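Local coordinates for protein BtGH115A (Bacteroides thetaiotaomicron, PDB 5BY3) that is a family GH115 4-O-methyl-alpha-glucuronidase with specificity for decorated arabinogalactans, at residues S130-W135 with E471-T476; W135-P140 with Y555-K560; T139-E144 with A549-A554. All coordinates share one frame; numbering follows the deposited sequence.

Contact 1. Residues S130-W135 with E471-T476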
ATOM      1  N   SER A 130      17.620   5.081   8.329  1.00 44.27           N
ATOM      2  CA  SER A 130      16.304   4.918   7.717  1.00 42.01           C
ATOM      3  C   SER A 130      16.325   3.833   6.614  1.00 44.73           C
ATOM      4  O   SER A 130      17.328   3.705   5.889  1.00 39.18           O
ATOM      5  CB  SER A 130      15.868   6.272   7.122  1.00 42.13           C
ATOM      6  OG  SER A 130      14.925   6.163   6.059  1.00 41.03           O
ATOM      7  N   PRO A 131      15.218   3.062   6.468  1.00 45.28           N
ATOM      8  CA  PRO A 131      14.975   2.284   5.234  1.00 45.00           C
ATOM      9  C   PRO A 131      15.211   3.051   3.919  1.00 43.96           C
ATOM     10  O   PRO A 131      15.592   2.438   2.916  1.00 46.75           O
ATOM     11  CB  PRO A 131      13.485   1.922   5.340  1.00 41.92           C
ATOM     12  CG  PRO A 131      13.279   1.756   6.816  1.00 45.50           C
ATOM     13  CD  PRO A 131      14.203   2.748   7.503  1.00 43.04           C
ATOM     14  N   TRP A 132      14.996   4.361   3.933  1.00 39.68           N
ATOM     15  CA  TRP A 132      15.085   5.183   2.739  1.00 38.07           C
ATOM     16  C   TRP A 132      16.409   5.978   2.611  1.00 42.34           C
ATOM     17  O   TRP A 132      16.518   6.898   1.772  1.00 41.32           O
ATOM     18  CB  TRP A 132      13.891   6.109   2.713  1.00 36.97           C
ATOM     19  CG  TRP A 132      12.622   5.382   2.968  1.00 35.69           C
ATOM     20  CD1 TRP A 132      12.011   5.216   4.152  1.00 37.03           C
ATOM     21  CD2 TRP A 132      11.843   4.678   2.006  1.00 34.00           C
ATOM     22  NE1 TRP A 132      10.867   4.457   3.997  1.00 37.78           N
ATOM     23  CE2 TRP A 132      10.752   4.112   2.685  1.00 35.46           C
ATOM     24  CE3 TRP A 132      11.969   4.471   0.631  1.00 35.01           C
ATOM     25  CZ2 TRP A 132       9.778   3.374   2.042  1.00 38.49           C
ATOM     26  CZ3 TRP A 132      11.005   3.738  -0.022  1.00 36.66           C
ATOM     27  CH2 TRP A 132       9.915   3.194   0.683  1.00 37.79           C
ATOM     28  N   GLU A 133      17.374   5.626   3.470  1.00 39.84           N
ATOM     29  CA  GLU A 133      18.788   5.994   3.375  1.00 42.05           C
ATOM     30  C   GLU A 133      19.222   6.229   1.926  1.00 41.57           C
ATOM     31  O   GLU A 133      19.697   7.308   1.557  1.00 46.27           O
ATOM     32  CB  GLU A 133      19.599   4.854   4.014  1.00 48.51           C
ATOM     33  CG  GLU A 133      21.107   4.848   3.805  1.00 57.44           C
ATOM     34  CD  GLU A 133      21.567   3.945   2.684  1.00 63.45           C
ATOM     35  OE1 GLU A 133      21.148   2.763   2.613  1.00 60.37           O
ATOM     36  OE2 GLU A 133      22.388   4.430   1.874  1.00 77.77           O
ATOM     37  N   TRP A 134      19.037   5.215   1.101  1.00 41.82           N
ATOM     38  CA  TRP A 134      19.343   5.322  -0.303  1.00 40.24           C
ATOM     39  C   TRP A 134      18.123   5.737  -1.124  1.00 44.48           C
ATOM     40  O   TRP A 134      18.265   6.584  -2.023  1.00 45.29           O
ATOM     41  CB  TRP A 134      19.916   4.012  -0.825  1.00 39.83           C
ATOM     42  CG  TRP A 134      20.560   4.193  -2.188  1.00 42.16           C
ATOM     43  CD1 TRP A 134      21.820   4.693  -2.463  1.00 36.76           C
ATOM     44  CD2 TRP A 134      19.968   3.871  -3.456  1.00 38.99           C
ATOM     45  NE1 TRP A 134      22.028   4.696  -3.821  1.00 39.62           N
ATOM     46  CE2 TRP A 134      20.917   4.207  -4.457  1.00 36.96           C
ATOM     47  CE3 TRP A 134      18.740   3.313  -3.836  1.00 38.68           C
ATOM     48  CZ2 TRP A 134      20.674   4.015  -5.814  1.00 37.12           C
ATOM     49  CZ3 TRP A 134      18.485   3.123  -5.190  1.00 41.38           C
ATOM     50  CH2 TRP A 134      19.455   3.482  -6.172  1.00 41.84           C
ATOM     51  N   TRP A 135      16.953   5.153  -0.806  1.00 37.89           N
ATOM     52  CA  TRP A 135      15.775   5.208  -1.675  1.00 39.76           C
ATOM     53  C   TRP A 135      15.015   6.551  -1.632  1.00 42.44           C
ATOM     54  O   TRP A 135      14.247   6.895  -2.559  1.00 37.89           O
ATOM     55  CB  TRP A 135      14.838   4.017  -1.414  1.00 40.09           C
ATOM     56  CG  TRP A 135      15.231   2.750  -2.193  1.00 40.53           C
ATOM     57  CD1 TRP A 135      16.041   1.700  -1.751  1.00 39.99           C
ATOM     58  CD2 TRP A 135      14.867   2.428  -3.539  1.00 39.77           C
ATOM     59  NE1 TRP A 135      16.167   0.762  -2.745  1.00 39.33           N
ATOM     60  CE2 TRP A 135      15.455   1.176  -3.846  1.00 38.63           C
ATOM     61  CE3 TRP A 135      14.086   3.074  -4.524  1.00 39.69           C
ATOM     62  CZ2 TRP A 135      15.305   0.575  -5.091  1.00 36.53           C
ATOM     63  CZ3 TRP A 135      13.923   2.470  -5.754  1.00 34.38           C
ATOM     64  CH2 TRP A 135      14.552   1.231  -6.039  1.00 34.88           C
ATOM     65  N   GLU A 471       9.560  13.328  11.829  1.00 39.86           N
ATOM     66  CA  GLU A 471      10.620  13.655  12.784  1.00 42.29           C
ATOM     67  C   GLU A 471      11.875  12.908  12.457  1.00 41.30           C
ATOM     68  O   GLU A 471      12.931  13.514  12.427  1.00 39.63           O
ATOM     69  CB  GLU A 471      10.193  13.397  14.231  1.00 42.99           C
ATOM     70  CG  GLU A 471       9.266  14.476  14.758  1.00 47.60           C
ATOM     71  CD  GLU A 471       8.844  14.263  16.186  1.00 49.02           C
ATOM     72  OE1 GLU A 471       8.857  13.096  16.657  1.00 54.19           O
ATOM     73  OE2 GLU A 471       8.480  15.282  16.811  1.00 52.93           O
ATOM     74  N   ARG A 472      11.764  11.605  12.168  1.00 43.80           N
ATOM     75  CA  ARG A 472      12.956  10.815  11.772  1.00 47.65           C
ATOM     76  C   ARG A 472      13.575  11.239  10.413  1.00 44.09           C
ATOM     77  O   ARG A 472      14.797  11.300  10.296  1.00 41.62           O
ATOM     78  CB  ARG A 472      12.675   9.301  11.835  1.00 48.61           C
ATOM     79  CG  ARG A 472      13.856   8.336  11.714  1.00 40.51           C
ATOM     80  CD  ARG A 472      13.277   6.940  11.444  1.00 44.81           C
ATOM     81  NE  ARG A 472      12.954   6.769  10.009  1.00 43.41           N
ATOM     82  CZ  ARG A 472      12.194   5.814   9.448  1.00 39.47           C
ATOM     83  NH1 ARG A 472      11.575   4.896  10.164  1.00 31.23           N
ATOM     84  NH2 ARG A 472      12.026   5.800   8.122  1.00 40.26           N
ATOM     85  N   GLU A 473      12.755  11.525   9.401  1.00 43.90           N
ATOM     86  CA  GLU A 473      13.310  11.770   8.039  1.00 42.95           C
ATOM     87  C   GLU A 473      13.750  13.231   7.815  1.00 46.61           C
ATOM     88  O   GLU A 473      14.801  13.497   7.219  1.00 43.50           O
ATOM     89  CB  GLU A 473      12.387  11.292   6.915  1.00 37.95           C
ATOM     90  CG  GLU A 473      11.852   9.853   6.997  1.00 43.33           C
ATOM     91  CD  GLU A 473      12.898   8.745   7.165  1.00 43.77           C
ATOM     92  OE1 GLU A 473      13.100   7.977   6.237  1.00 47.13           O
ATOM     93  OE2 GLU A 473      13.482   8.572   8.244  1.00 49.80           O
ATOM     94  N   LEU A 474      12.941  14.165   8.299  1.00 47.42           N
ATOM     95  CA  LEU A 474      13.323  15.572   8.320  1.00 56.88           C
ATOM     96  C   LEU A 474      13.835  15.820   9.740  1.00 57.40           C
ATOM     97  O   LEU A 474      14.348  14.894  10.357  1.00 72.33           O
ATOM     98  CB  LEU A 474      12.121  16.411   7.923  1.00 52.41           C
ATOM     99  CG  LEU A 474      11.203  15.634   6.971  1.00 48.98           C
ATOM    100  CD1 LEU A 474       9.783  16.168   7.042  1.00 45.50           C
ATOM    101  CD2 LEU A 474      11.720  15.574   5.530  1.00 47.54           C
ATOM    102  N   GLY A 475      13.746  17.006  10.303  1.00 54.44           N
ATOM    103  CA  GLY A 475      14.063  17.041  11.745  1.00 48.80           C
ATOM    104  C   GLY A 475      12.839  17.138  12.621  1.00 45.36           C
ATOM    105  O   GLY A 475      11.716  17.161  12.130  1.00 48.90           O
ATOM    106  N   THR A 476      13.043  17.206  13.927  1.00 45.05           N
ATOM    107  CA  THR A 476      11.973  17.596  14.844  1.00 46.19           C
ATOM    108  C   THR A 476      11.355  18.970  14.517  1.00 47.25           C
ATOM    109  O   THR A 476      10.128  19.136  14.569  1.00 41.62           O
ATOM    110  CB  THR A 476      12.497  17.549  16.278  1.00 50.36           C
ATOM    111  OG1 THR A 476      12.754  16.176  16.603  1.00 48.43           O
ATOM    112  CG2 THR A 476      11.477  18.106  17.248  1.00 50.67           C
TER

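Contact 2. Residues W135-P140 with Y555-K560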
ATOM      1  N   TRP A 135      16.953   5.153  -0.806  1.00 37.89           N
ATOM      2  CA  TRP A 135      15.775   5.208  -1.675  1.00 39.76           C
ATOM      3  C   TRP A 135      15.015   6.551  -1.632  1.00 42.44           C
ATOM      4  O   TRP A 135      14.247   6.895  -2.559  1.00 37.89           O
ATOM      5  CB  TRP A 135      14.838   4.017  -1.414  1.00 40.09           C
ATOM      6  CG  TRP A 135      15.231   2.750  -2.193  1.00 40.53           C
ATOM      7  CD1 TRP A 135      16.041   1.700  -1.751  1.00 39.99           C
ATOM      8  CD2 TRP A 135      14.867   2.428  -3.539  1.00 39.77           C
ATOM      9  NE1 TRP A 135      16.167   0.762  -2.745  1.00 39.33           N
ATOM     10  CE2 TRP A 135      15.455   1.176  -3.846  1.00 38.63           C
ATOM     11  CE3 TRP A 135      14.086   3.074  -4.524  1.00 39.69           C
ATOM     12  CZ2 TRP A 135      15.305   0.575  -5.091  1.00 36.53           C
ATOM     13  CZ3 TRP A 135      13.923   2.470  -5.754  1.00 34.38           C
ATOM     14  CH2 TRP A 135      14.552   1.231  -6.039  1.00 34.88           C
ATOM     15  N   ALA A 136      15.232   7.311  -0.568  1.00 39.45           N
ATOM     16  CA  ALA A 136      14.803   8.697  -0.580  1.00 41.76           C
ATOM     17  C   ALA A 136      15.902   9.630  -0.078  1.00 40.84           C
ATOM     18  O   ALA A 136      15.628  10.732   0.355  1.00 38.48           O
ATOM     19  CB  ALA A 136      13.511   8.881   0.197  1.00 37.99           C
ATOM     20  N   ASP A 137      17.145   9.156  -0.122  1.00 41.59           N
ATOM     21  CA  ASP A 137      18.325   9.984   0.191  1.00 44.09           C
ATOM     22  C   ASP A 137      18.284  10.520   1.590  1.00 47.18           C
ATOM     23  O   ASP A 137      18.735  11.644   1.826  1.00 47.27           O
ATOM     24  CB  ASP A 137      18.478  11.162  -0.789  1.00 41.01           C
ATOM     25  CG  ASP A 137      18.427  10.718  -2.215  1.00 48.52           C
ATOM     26  OD1 ASP A 137      19.439  10.161  -2.705  1.00 54.75           O
ATOM     27  OD2 ASP A 137      17.361  10.884  -2.842  1.00 51.54           O
ATOM     28  N   VAL A 138      17.757   9.724   2.520  1.00 43.68           N
ATOM     29  CA  VAL A 138      17.669  10.136   3.914  1.00 37.94           C
ATOM     30  C   VAL A 138      19.036   9.890   4.583  1.00 41.64           C
ATOM     31  O   VAL A 138      19.239   8.918   5.334  1.00 41.92           O
ATOM     32  CB  VAL A 138      16.483   9.436   4.579  1.00 37.82           C
ATOM     33  CG1 VAL A 138      16.369   9.799   6.045  1.00 34.58           C
ATOM     34  CG2 VAL A 138      15.186   9.801   3.839  1.00 39.89           C
ATOM     35  N   THR A 139      19.985  10.783   4.302  1.00 38.66           N
ATOM     36  CA  THR A 139      21.364  10.597   4.748  1.00 39.11           C
ATOM     37  C   THR A 139      21.485  10.325   6.255  1.00 41.50           C
ATOM     38  O   THR A 139      21.090  11.157   7.056  1.00 40.61           O
ATOM     39  CB  THR A 139      22.250  11.786   4.361  1.00 39.53           C
ATOM     40  OG1 THR A 139      21.921  12.231   3.025  1.00 41.72           O
ATOM     41  CG2 THR A 139      23.751  11.378   4.430  1.00 35.68           C
ATOM     42  N   PRO A 140      22.031   9.146   6.654  1.00 44.45           N
ATOM     43  CA  PRO A 140      22.127   8.927   8.138  1.00 41.05           C
ATOM     44  C   PRO A 140      23.042   9.945   8.760  1.00 41.04           C
ATOM     45  O   PRO A 140      23.961  10.454   8.107  1.00 40.60           O
ATOM     46  CB  PRO A 140      22.724   7.515   8.299  1.00 35.54           C
ATOM     47  CG  PRO A 140      22.679   6.913   6.908  1.00 43.84           C
ATOM     48  CD  PRO A 140      22.587   8.020   5.872  1.00 40.27           C
ATOM     49  N   TYR A 555      13.600  16.061   1.470  1.00 40.66           N
ATOM     50  CA  TYR A 555      12.500  16.993   1.625  1.00 41.94           C
ATOM     51  C   TYR A 555      11.790  17.206   0.278  1.00 37.36           C
ATOM     52  O   TYR A 555      10.567  17.235   0.228  1.00 41.12           O
ATOM     53  CB  TYR A 555      12.976  18.311   2.241  1.00 43.22           C
ATOM     54  CG  TYR A 555      11.851  19.256   2.608  1.00 40.81           C
ATOM     55  CD1 TYR A 555      11.015  18.998   3.711  1.00 41.02           C
ATOM     56  CD2 TYR A 555      11.610  20.392   1.849  1.00 38.53           C
ATOM     57  CE1 TYR A 555       9.983  19.864   4.047  1.00 39.12           C
ATOM     58  CE2 TYR A 555      10.594  21.269   2.186  1.00 39.24           C
ATOM     59  CZ  TYR A 555       9.786  21.000   3.266  1.00 38.79           C
ATOM     60  OH  TYR A 555       8.793  21.872   3.571  1.00 41.75           O
ATOM     61  N   PHE A 556      12.530  17.319  -0.810  1.00 33.27           N
ATOM     62  CA  PHE A 556      11.847  17.587  -2.060  1.00 39.00           C
ATOM     63  C   PHE A 556      11.006  16.357  -2.436  1.00 38.83           C
ATOM     64  O   PHE A 556       9.838  16.466  -2.801  1.00 36.89           O
ATOM     65  CB  PHE A 556      12.814  17.995  -3.191  1.00 36.59           C
ATOM     66  CG  PHE A 556      12.102  18.507  -4.420  1.00 40.30           C
ATOM     67  CD1 PHE A 556      11.795  19.863  -4.551  1.00 39.22           C
ATOM     68  CD2 PHE A 556      11.693  17.620  -5.436  1.00 41.62           C
ATOM     69  CE1 PHE A 556      11.091  20.325  -5.674  1.00 43.81           C
ATOM     70  CE2 PHE A 556      11.010  18.071  -6.558  1.00 39.51           C
ATOM     71  CZ  PHE A 556      10.715  19.426  -6.686  1.00 43.19           C
ATOM     72  N   GLU A 557      11.635  15.202  -2.297  1.00 38.42           N
ATOM     73  CA  GLU A 557      11.047  13.895  -2.564  1.00 41.57           C
ATOM     74  C   GLU A 557       9.816  13.552  -1.737  1.00 41.40           C
ATOM     75  O   GLU A 557       8.816  13.119  -2.308  1.00 43.84           O
ATOM     76  CB  GLU A 557      12.115  12.809  -2.397  1.00 38.43           C
ATOM     77  CG  GLU A 557      13.080  12.786  -3.553  1.00 35.67           C
ATOM     78  CD  GLU A 557      14.289  11.954  -3.275  1.00 41.15           C
ATOM     79  OE1 GLU A 557      14.127  10.754  -2.972  1.00 40.95           O
ATOM     80  OE2 GLU A 557      15.408  12.504  -3.394  1.00 42.12           O
ATOM     81  N   LEU A 558       9.876  13.806  -0.429  1.00 38.70           N
ATOM     82  CA  LEU A 558       8.853  13.325   0.511  1.00 37.35           C
ATOM     83  C   LEU A 558       7.807  14.354   0.927  1.00 37.89           C
ATOM     84  O   LEU A 558       6.693  13.990   1.281  1.00 42.25           O
ATOM     85  CB  LEU A 558       9.533  12.721   1.739  1.00 37.84           C
ATOM     86  CG  LEU A 558      10.580  11.615   1.412  1.00 37.43           C
ATOM     87  CD1 LEU A 558      11.461  11.321   2.603  1.00 30.04           C
ATOM     88  CD2 LEU A 558       9.960  10.325   0.928  1.00 34.65           C
ATOM     89  N   VAL A 559       8.151  15.633   0.882  1.00 37.34           N
ATOM     90  CA  VAL A 559       7.221  16.697   1.265  1.00 40.47           C
ATOM     91  C   VAL A 559       6.951  17.655   0.108  1.00 39.90           C
ATOM     92  O   VAL A 559       5.816  17.791  -0.312  1.00 45.77           O
ATOM     93  CB  VAL A 559       7.691  17.458   2.551  1.00 41.41           C
ATOM     94  CG1 VAL A 559       6.659  18.460   2.999  1.00 39.09           C
ATOM     95  CG2 VAL A 559       7.900  16.501   3.703  1.00 43.58           C
ATOM     96  N   LYS A 560       7.988  18.299  -0.417  1.00 39.60           N
ATOM     97  CA  LYS A 560       7.800  19.427  -1.336  1.00 40.10           C
ATOM     98  C   LYS A 560       7.189  18.987  -2.671  1.00 40.96           C
ATOM     99  O   LYS A 560       6.188  19.555  -3.084  1.00 43.70           O
ATOM    100  CB  LYS A 560       9.112  20.213  -1.518  1.00 45.03           C
ATOM    101  CG  LYS A 560       8.958  21.605  -2.117  1.00 52.60           C
ATOM    102  CD  LYS A 560      10.187  22.463  -1.859  1.00 53.92           C
ATOM    103  CE  LYS A 560       9.984  23.895  -2.329  1.00 56.10           C
ATOM    104  NZ  LYS A 560      10.466  24.078  -3.723  1.00 58.07           N
TER

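Contact 3. Residues T139-E144 with A549-A554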
ATOM      1  N   THR A 139      19.985  10.783   4.302  1.00 38.66           N
ATOM      2  CA  THR A 139      21.364  10.597   4.748  1.00 39.11           C
ATOM      3  C   THR A 139      21.485  10.325   6.255  1.00 41.50           C
ATOM      4  O   THR A 139      21.090  11.157   7.056  1.00 40.61           O
ATOM      5  CB  THR A 139      22.250  11.786   4.361  1.00 39.53           C
ATOM      6  OG1 THR A 139      21.921  12.231   3.025  1.00 41.72           O
ATOM      7  CG2 THR A 139      23.751  11.378   4.430  1.00 35.68           C
ATOM      8  N   PRO A 140      22.031   9.146   6.654  1.00 44.45           N
ATOM      9  CA  PRO A 140      22.127   8.927   8.138  1.00 41.05           C
ATOM     10  C   PRO A 140      23.042   9.945   8.760  1.00 41.04           C
ATOM     11  O   PRO A 140      23.961  10.454   8.107  1.00 40.60           O
ATOM     12  CB  PRO A 140      22.724   7.515   8.299  1.00 35.54           C
ATOM     13  CG  PRO A 140      22.679   6.913   6.908  1.00 43.84           C
ATOM     14  CD  PRO A 140      22.587   8.020   5.872  1.00 40.27           C
ATOM     15  N   GLU A 141      22.766  10.257  10.008  1.00 45.93           N
ATOM     16  CA  GLU A 141      23.562  11.208  10.737  1.00 49.62           C
ATOM     17  C   GLU A 141      24.780  10.434  11.219  1.00 50.41           C
ATOM     18  O   GLU A 141      24.720   9.207  11.363  1.00 43.00           O
ATOM     19  CB  GLU A 141      22.754  11.779  11.904  1.00 49.24           C
ATOM     20  CG  GLU A 141      21.697  12.770  11.454  1.00 61.74           C
ATOM     21  CD  GLU A 141      21.138  13.590  12.594  1.00 73.01           C
ATOM     22  OE1 GLU A 141      19.904  13.505  12.823  1.00 76.36           O
ATOM     23  OE2 GLU A 141      21.928  14.312  13.256  1.00 74.37           O
ATOM     24  N   LYS A 142      25.878  11.141  11.453  1.00 48.58           N
ATOM     25  CA  LYS A 142      27.043  10.500  12.027  1.00 51.82           C
ATOM     26  C   LYS A 142      26.901  10.523  13.532  1.00 48.51           C
ATOM     27  O   LYS A 142      26.250  11.403  14.082  1.00 47.73           O
ATOM     28  CB  LYS A 142      28.322  11.184  11.585  1.00 51.24           C
ATOM     29  CG  LYS A 142      28.627  10.993  10.105  1.00 56.61           C
ATOM     30  CD  LYS A 142      29.163  12.283   9.505  1.00 61.03           C
ATOM     31  CE  LYS A 142      30.664  12.398   9.661  1.00 56.76           C
ATOM     32  NZ  LYS A 142      31.252  11.814   8.429  1.00 61.74           N
ATOM     33  N   LYS A 143      27.487   9.532  14.189  1.00 44.54           N
ATOM     34  CA  LYS A 143      27.494   9.509  15.638  1.00 45.42           C
ATOM     35  C   LYS A 143      28.879   9.448  16.199  1.00 42.36           C
ATOM     36  O   LYS A 143      29.780   8.851  15.610  1.00 43.12           O
ATOM     37  CB  LYS A 143      26.656   8.350  16.164  1.00 50.17           C
ATOM     38  CG  LYS A 143      25.208   8.750  16.350  1.00 54.05           C
ATOM     39  CD  LYS A 143      24.279   7.609  16.047  1.00 57.58           C
ATOM     40  CE  LYS A 143      24.179   6.659  17.202  1.00 50.90           C
ATOM     41  NZ  LYS A 143      22.715   6.611  17.343  1.00 54.54           N
ATOM     42  N   GLU A 144      29.046  10.079  17.344  1.00 44.43           N
ATOM     43  CA  GLU A 144      30.296  10.015  18.067  1.00 46.96           C
ATOM     44  C   GLU A 144      30.516   8.691  18.766  1.00 46.33           C
ATOM     45  O   GLU A 144      31.610   8.148  18.674  1.00 52.27           O
ATOM     46  CB  GLU A 144      30.402  11.165  19.058  1.00 52.62           C
ATOM     47  CG  GLU A 144      31.325  12.258  18.562  1.00 71.67           C
ATOM     48  CD  GLU A 144      32.769  11.782  18.325  1.00 77.67           C
ATOM     49  OE1 GLU A 144      33.355  11.121  19.227  1.00 69.42           O
ATOM     50  OE2 GLU A 144      33.315  12.076  17.228  1.00 83.89           O
ATOM     51  N   ALA A 549      21.196  19.939   6.354  1.00 70.21           N
ATOM     52  CA  ALA A 549      21.917  19.957   5.057  1.00 73.77           C
ATOM     53  C   ALA A 549      21.903  18.614   4.288  1.00 74.39           C
ATOM     54  O   ALA A 549      21.724  18.585   3.040  1.00 74.85           O
ATOM     55  CB  ALA A 549      23.347  20.455   5.249  1.00 71.77           C
ATOM     56  N   GLY A 550      22.081  17.518   5.031  1.00 60.30           N
ATOM     57  CA  GLY A 550      22.012  16.183   4.446  1.00 60.28           C
ATOM     58  C   GLY A 550      20.613  15.685   4.060  1.00 62.07           C
ATOM     59  O   GLY A 550      20.479  14.577   3.553  1.00 54.06           O
ATOM     60  N   ARG A 551      19.573  16.499   4.282  1.00 59.29           N
ATOM     61  CA  ARG A 551      18.195  16.062   4.071  1.00 52.23           C
ATOM     62  C   ARG A 551      17.284  16.883   3.113  1.00 51.98           C
ATOM     63  O   ARG A 551      16.062  16.762   3.163  1.00 54.01           O
ATOM     64  CB  ARG A 551      17.556  15.596   5.404  1.00 46.97           C
ATOM     65  CG  ARG A 551      17.553  14.065   5.450  1.00 47.20           C
ATOM     66  CD  ARG A 551      18.523  13.395   6.420  1.00 42.75           C
ATOM     67  NE  ARG A 551      17.676  12.927   7.502  1.00 44.07           N
ATOM     68  CZ  ARG A 551      18.019  12.174   8.522  1.00 40.47           C
ATOM     69  NH1 ARG A 551      19.256  11.719   8.671  1.00 39.29           N
ATOM     70  NH2 ARG A 551      17.080  11.877   9.408  1.00 44.42           N
ATOM     71  N   GLN A 552      17.901  17.668   2.217  1.00 53.68           N
ATOM     72  CA  GLN A 552      17.185  18.600   1.322  1.00 50.69           C
ATOM     73  C   GLN A 552      16.545  17.872   0.172  1.00 49.15           C
ATOM     74  O   GLN A 552      15.440  18.225  -0.261  1.00 51.35           O
ATOM     75  CB  GLN A 552      18.106  19.704   0.752  1.00 57.36           C
ATOM     76  CG  GLN A 552      18.650  20.717   1.760  1.00 59.56           C
ATOM     77  CD  GLN A 552      17.612  21.738   2.218  1.00 68.59           C
ATOM     78  OE1 GLN A 552      16.621  22.041   1.500  1.00 62.01           O
ATOM     79  NE2 GLN A 552      17.826  22.277   3.435  1.00 63.58           N
ATOM     80  N   SER A 553      17.249  16.876  -0.349  1.00 42.99           N
ATOM     81  CA  SER A 553      16.665  15.986  -1.348  1.00 43.63           C
ATOM     82  C   SER A 553      15.482  15.159  -0.789  1.00 42.13           C
ATOM     83  O   SER A 553      14.448  15.067  -1.429  1.00 46.22           O
ATOM     84  CB  SER A 553      17.749  15.094  -1.956  1.00 48.26           C
ATOM     85  OG  SER A 553      18.738  15.884  -2.610  1.00 58.17           O
ATOM     86  N   ALA A 554      15.605  14.606   0.411  1.00 37.05           N
ATOM     87  CA  ALA A 554      14.486  13.878   1.015  1.00 40.34           C
ATOM     88  C   ALA A 554      13.302  14.805   1.189  1.00 42.33           C
ATOM     89  O   ALA A 554      12.122  14.409   1.038  1.00 40.20           O
ATOM     90  CB  ALA A 554      14.879  13.272   2.353  1.00 36.98           C
TER

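Contact 1. Residues S130-W135 with E471-T476
S130 OG donates to E473 OE1 over 2.6 Å, arriving at the syn lone pair of that oxygen. The hydroxyl gets there because it swings away from its own backbone N (chi1 155°) and sits beside the carbonyl carbon. R472 grips the same carboxylate side-on in a salt bridge: its NE lies 2.6 Å from E473 OE2 and its NH2 3.1 Å from E473 OE1. Both nitrogens approach from above the carboxylate plane, while the two oxygens lie close to the guanidinium plane. S130 CA and P131 CD rest over one face of that guanidinium, with P131 CD 3.8 Å from R472 NH2. The W132 ring, nearly coplanar with it, turns its CD1 edge inward, 3.6 Å from E473 OE1. An alanine in place of E473 would probably leave the S130 hydroxyl without its acceptor and the R472 guanidinium freer to turn. Further out, E445 ties W132 and R472 together, accepting from W132 NE1 through OE1 and forming a salt bridge with R472 NH1 through OE2. S130 OG also accepts from W132 N at 2.8 Å, forming an ST turn within the type I beta turn S130 to E133, which docks here on the last turn of helix 462-473.

Contact 2. Residues W135-P140 with Y555-K560
A buried cluster of acids and lysines, set beside a small apolar patch, joins D137 and A136 of the loop to E557 and L558 of helix 552-580. At its middle, D137 OD2 comes within 2.6 Å of E557 OE2. The side chains cross at about a right angle, and their carboxylate planes stand 86° apart, so the two groups meet neither flat nor stacked. E557 gets this far by running extended beyond CG (chi2 167°), which carries its carboxylate out to the loop. There OE1 lies against the backbone, 3.2 Å from A136 CA. Two lysines bring positive charge: K438 forms a salt bridge with E557 OE1, and K610 one with D137 OD1. They would be expected to offset much of the negative charge gathered here. W611 NE1, a neutral donor, bonds to D137 OD2.

Next to the acids the contact turns apolar. Both methyls of L558 reach A136 CB, with CD2 at 3.9 Å and CD1 at 4.0 Å, and V138 CG2 extends the patch to L558 CD1 at 4.2 Å. V138 is the centre of an inverse gamma turn, which bends the loop just where its side chain meets the helix.

On the helix itself, Y555 O accepts from V559 N, as in an alpha helix, and also from K560 N one residue further on, the mark of a wider pi-type turn. Helix 552-580 packs through Y555 and V559 on helices 476-495 and 523-543, while the loop rests through W135 on I199 and L202, and so lies between helices 552-580 and 193-205.

Contact 3. Residues T139-E144 with A549-A554
T139 is fastened to G550 and R551 by two hydrogen bonds, one from its side chain and one to its backbone. Its OG1, beside its own backbone N (chi1 -41°), donates to G550 O at 2.8 Å. That bond lies in the carbonyl plane and falls on a lone pair of the oxygen. The second bond runs the other way: R551 NH1 donates to T139 O. The modelled distance between R551 NH1 and T139 O, 2.5 Å, is short enough that its exact value is doubtful. The bond is also well bent, with an angle of 138° at the hydrogen, and the nitrogen is tilted out of the carbonyl plane.

This is the close-fitting half of the contact. R551 sits at the N-cap position of helix 552-580, and its chain bends at chi2 and chi3, folding back along T139 so that R551 CD comes 3.5 Å from T139 O. E473 O holds the NE edge, and V138 packs against the same side chain. P140, beside this, turns from R551, and its ring packs on T53 and V54 of helix 38-55.

Toward solvent the fit slackens. E141 offers mainly its aliphatic part, with CG 3.8 Å from R551 NH1. Its carboxylate stays back: E141 OE1 is 4.6 Å from R551 NH1 and well out of the guanidinium plane, so no N-H is aimed at it.

The chemistry is therefore that of polar clasps at a surface rather than of an apolar core. Carbonyl oxygens take the bonds, and E141 is likely to add no more than a weak, solvent-screened attraction to the arginine.

How the contacts relate
All three contacts fasten one loop, between helix 113-126 and strand 145-148, to distant parts of the chain. Contacts 1 and 2 share W135, their centres 7 Å apart, and W132 O lies 3.2 Å from V138 N, a probable hydrogen bond across the loop. Contacts 2 and 3 both use helix 552-580, with A136 O 3.3 Å from A554 CB. Contacts 1 and 3 meet where R551 NE stands 2.9 Å from E473 O, linking the end of one helix to the start of another. The bound nickel, held by L404 and D436, lies about 13 Å from the W132 side chain and about 12 Å from that of W135.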